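Local coordinates for phosphoserine phosphatase (Thermococcus onnurineus, PDB 4AP9), which probably hydrolyses phosphoserine to serine and phosphate with the help of magnesium, as a member of the haloacid dehalogenase superfamily, at residues Glu37-Leu42 / Lys58-Ile63. Numbering follows the deposited sequence.
Sequences EIEELL and KRVGLI
The backbone O of Ile-38 accepts the helical bond from N of Leu-42 at 3.1 Å and also has the methylenes of Arg-59 lying against it, CD of that arginine coming to 3.6 Å. With CG placed anti to its carbonyl carbon (chi1 -78°), the chain of Arg-59 runs out across the neighbouring helix, and its CG rests 3.7 Å from CB of Leu-41. A bend at chi3 (-79°) then turns the guanidinium over Leu-42: CA of Leu-42 sits above one face, near its border, while CD1 of Leu-42 meets NH1 of Arg-59 at 3.5 Å. The charge itself lies against the rings of Trp-26 and Trp-52 in cation-pi contacts, and NE bonds weakly to the carbonyl of Ser-55. Shortening Arg-59 to an alanine is likely to open a gap beside Leu-41 and Leu-42 and to leave both tryptophans without the cation they face. Farther along, Leu-41 and Leu-62 reach tip to tip, their CD1 methyls pressed tightly together at 3.5 Å. The extended chain of Glu-37 lies crosswise to Leu-62, and CG1 of Ile-38 packs on CB of Leu-62, the two side chains running opposite ways. Helices 36-47 and 52-62 thus pair antiparallel, their local axes at 166°, within the cap inserted between strands 11-15 and 97-102 of the haloacid dehalogenase core. Trp-52 also lines a pocket for the bound pyridinium propanesulfonate. Adhesion between the segments is largely apolar, without a polar bond, and the charge of buried Arg-59 is probably eased by the two tryptophan rings and, weakly, by the Ser-55 carbonyl.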
ATOM      1  N   GLU A  37      35.681 -15.421  24.897  1.00 18.17           N
ATOM      2  CA  GLU A  37      34.252 -15.606  24.667  1.00 19.59           C
ATOM      3  C   GLU A  37      33.650 -14.459  23.842  1.00 16.94           C
ATOM      4  O   GLU A  37      32.730 -14.677  23.052  1.00 16.24           O
ATOM      5  CB  GLU A  37      33.512 -15.762  26.004  1.00 19.68           C
ATOM      6  CG  GLU A  37      32.038 -16.180  25.879  1.00 20.23           C
ATOM      7  CD  GLU A  37      31.314 -16.199  27.225  1.00 20.71           C
ATOM      8  OE1 GLU A  37      31.974 -16.016  28.266  1.00 23.33           O
ATOM      9  OE2 GLU A  37      30.081 -16.388  27.236  1.00 22.22           O
ATOM     10  N   ILE A  38      34.175 -13.246  24.008  1.00 15.03           N
ATOM     11  CA  ILE A  38      33.633 -12.105  23.263  1.00 14.84           C
ATOM     12  C   ILE A  38      33.816 -12.285  21.763  1.00 15.77           C
ATOM     13  O   ILE A  38      32.892 -12.053  20.984  1.00 16.10           O
ATOM     14  CB  ILE A  38      34.268 -10.771  23.699  1.00 16.29           C
ATOM     15  CG1 ILE A  38      33.879 -10.462  25.150  1.00 15.13           C
ATOM     16  CG2 ILE A  38      33.808  -9.632  22.768  1.00 14.58           C
ATOM     17  CD1 ILE A  38      34.646  -9.283  25.761  1.00 16.44           C
ATOM     18  N   GLU A  39      35.010 -12.704  21.363  1.00 13.84           N
ATOM     19  CA  GLU A  39      35.311 -12.862  19.951  1.00 16.11           C
ATOM     20  C   GLU A  39      34.611 -14.103  19.394  1.00 16.37           C
ATOM     21  O   GLU A  39      34.186 -14.130  18.231  1.00 16.27           O
ATOM     22  CB  GLU A  39      36.832 -12.934  19.739  1.00 17.36           C
ATOM     23  CG  GLU A  39      37.253 -12.683  18.323  1.00 19.38           C
ATOM     24  CD  GLU A  39      38.658 -12.124  18.200  1.00 20.22           C
ATOM     25  OE1 GLU A  39      39.438 -12.166  19.176  1.00 23.13           O
ATOM     26  OE2 GLU A  39      38.979 -11.638  17.110  1.00 20.06           O
ATOM     27  N   GLU A  40      34.483 -15.127  20.227  1.00 16.09           N
ATOM     28  CA  GLU A  40      33.785 -16.334  19.820  1.00 17.30           C
ATOM     29  C   GLU A  40      32.319 -16.025  19.537  1.00 16.82           C
ATOM     30  O   GLU A  40      31.762 -16.480  18.548  1.00 15.11           O
ATOM     31  CB  GLU A  40      33.888 -17.404  20.897  1.00 16.89           C
ATOM     32  CG  GLU A  40      33.218 -18.703  20.511  1.00 14.61           C
ATOM     33  CD  GLU A  40      33.471 -19.805  21.521  1.00 19.72           C
ATOM     34  OE1 GLU A  40      32.793 -19.822  22.572  1.00 20.98           O
ATOM     35  OE2 GLU A  40      34.357 -20.643  21.267  1.00 22.19           O
ATOM     36  N   LEU A  41      31.711 -15.238  20.413  1.00 13.92           N
ATOM     37  CA  LEU A  41      30.338 -14.781  20.212  1.00 16.55           C
ATOM     38  C   LEU A  41      30.200 -13.974  18.927  1.00 15.91           C
ATOM     39  O   LEU A  41      29.208 -14.099  18.210  1.00 14.36           O
ATOM     40  CB  LEU A  41      29.880 -13.940  21.401  1.00 12.87           C
ATOM     41  CG  LEU A  41      29.532 -14.763  22.644  1.00 17.31           C
ATOM     42  CD1 LEU A  41      29.348 -13.838  23.831  1.00 16.38           C
ATOM     43  CD2 LEU A  41      28.290 -15.600  22.383  1.00 16.64           C
ATOM     44  N   LEU A  42      31.194 -13.139  18.639  1.00 13.88           N
ATOM     45  CA  LEU A  42      31.201 -12.396  17.389  1.00 14.61           C
ATOM     46  C   LEU A  42      31.207 -13.368  16.212  1.00 14.88           C
ATOM     47  O   LEU A  42      30.407 -13.236  15.297  1.00 14.91           O
ATOM     48  CB  LEU A  42      32.408 -11.450  17.303  1.00 14.26           C
ATOM     49  CG  LEU A  42      32.620 -10.659  16.008  1.00 13.99           C
ATOM     50  CD1 LEU A  42      31.442  -9.713  15.730  1.00 14.39           C
ATOM     51  CD2 LEU A  42      33.932  -9.879  16.034  1.00 12.25           C
ATOM     52  N   LYS A  58      24.862 -10.678  24.375  1.00 15.01           N
ATOM     53  CA  LYS A  58      25.798 -11.465  25.188  1.00 16.45           C
ATOM     54  C   LYS A  58      27.184 -10.809  25.245  1.00 18.79           C
ATOM     55  O   LYS A  58      27.853 -10.824  26.284  1.00 15.85           O
ATOM     56  CB  LYS A  58      25.915 -12.908  24.676  1.00 17.37           C
ATOM     57  CG  LYS A  58      24.732 -13.812  25.030  1.00 22.57           C
ATOM     58  CD  LYS A  58      24.978 -15.248  24.565  1.00 22.02           C
ATOM     59  CE  LYS A  58      24.078 -16.249  25.306  1.00 27.44           C
ATOM     60  NZ  LYS A  58      22.630 -15.883  25.306  1.00 26.64           N
ATOM     61  N   ARG A  59      27.621 -10.245  24.123  1.00 17.18           N
ATOM     62  CA  ARG A  59      28.876  -9.498  24.084  1.00 15.35           C
ATOM     63  C   ARG A  59      28.766  -8.256  24.971  1.00 16.88           C
ATOM     64  O   ARG A  59      29.671  -7.944  25.744  1.00 15.50           O
ATOM     65  CB  ARG A  59      29.227  -9.112  22.642  1.00 16.88           C
ATOM     66  CG  ARG A  59      29.812 -10.286  21.827  1.00 14.89           C
ATOM     67  CD  ARG A  59      30.086  -9.925  20.380  1.00 15.78           C
ATOM     68  NE  ARG A  59      28.860  -9.943  19.579  1.00 19.96           N
ATOM     69  CZ  ARG A  59      28.612  -9.145  18.553  1.00 17.25           C
ATOM     70  NH1 ARG A  59      29.491  -8.232  18.176  1.00 22.70           N
ATOM     71  NH2 ARG A  59      27.470  -9.246  17.908  1.00 19.67           N
ATOM     72  N   VAL A  60      27.641  -7.560  24.869  1.00 13.84           N
ATOM     73  CA  VAL A  60      27.428  -6.355  25.666  1.00 15.70           C
ATOM     74  C   VAL A  60      27.523  -6.674  27.157  1.00 16.31           C
ATOM     75  O   VAL A  60      28.135  -5.930  27.924  1.00 16.79           O
ATOM     76  CB  VAL A  60      26.080  -5.727  25.349  1.00 14.39           C
ATOM     77  CG1 VAL A  60      25.654  -4.748  26.459  1.00 15.79           C
ATOM     78  CG2 VAL A  60      26.161  -5.042  24.009  1.00 12.60           C
ATOM     79  N   GLY A  61      26.929  -7.801  27.538  1.00 17.95           N
ATOM     80  CA  GLY A  61      26.943  -8.273  28.902  1.00 18.16           C
ATOM     81  C   GLY A  61      28.346  -8.524  29.417  1.00 19.29           C
ATOM     82  O   GLY A  61      28.651  -8.238  30.578  1.00 20.32           O
ATOM     83  N   LEU A  62      29.203  -9.050  28.548  1.00 19.62           N
ATOM     84  CA  LEU A  62      30.565  -9.389  28.931  1.00 17.16           C
ATOM     85  C   LEU A  62      31.481  -8.174  29.131  1.00 19.80           C
ATOM     86  O   LEU A  62      32.581  -8.319  29.662  1.00 20.90           O
ATOM     87  CB  LEU A  62      31.191 -10.368  27.928  1.00 15.65           C
ATOM     88  CG  LEU A  62      30.621 -11.791  27.940  1.00 19.80           C
ATOM     89  CD1 LEU A  62      30.916 -12.528  26.648  1.00 18.92           C
ATOM     90  CD2 LEU A  62      31.165 -12.560  29.124  1.00 20.73           C
ATOM     91  N   ILE A  63      31.051  -6.990  28.703  1.00 16.95           N
ATOM     92  CA  ILE A  63      31.843  -5.800  29.009  1.00 16.33           C
ATOM     93  C   ILE A  63      31.158  -4.849  29.988  1.00 17.78           C
ATOM     94  O   ILE A  63      31.599  -3.717  30.180  1.00 16.89           O
ATOM     95  CB  ILE A  63      32.339  -5.038  27.742  1.00 19.09           C
ATOM     96  CG1 ILE A  63      31.171  -4.514  26.901  1.00 16.38           C
ATOM     97  CG2 ILE A  63      33.292  -5.907  26.917  1.00 16.57           C
ATOM     98  CD1 ILE A  63      31.563  -3.410  25.915  1.00 16.60           C
TER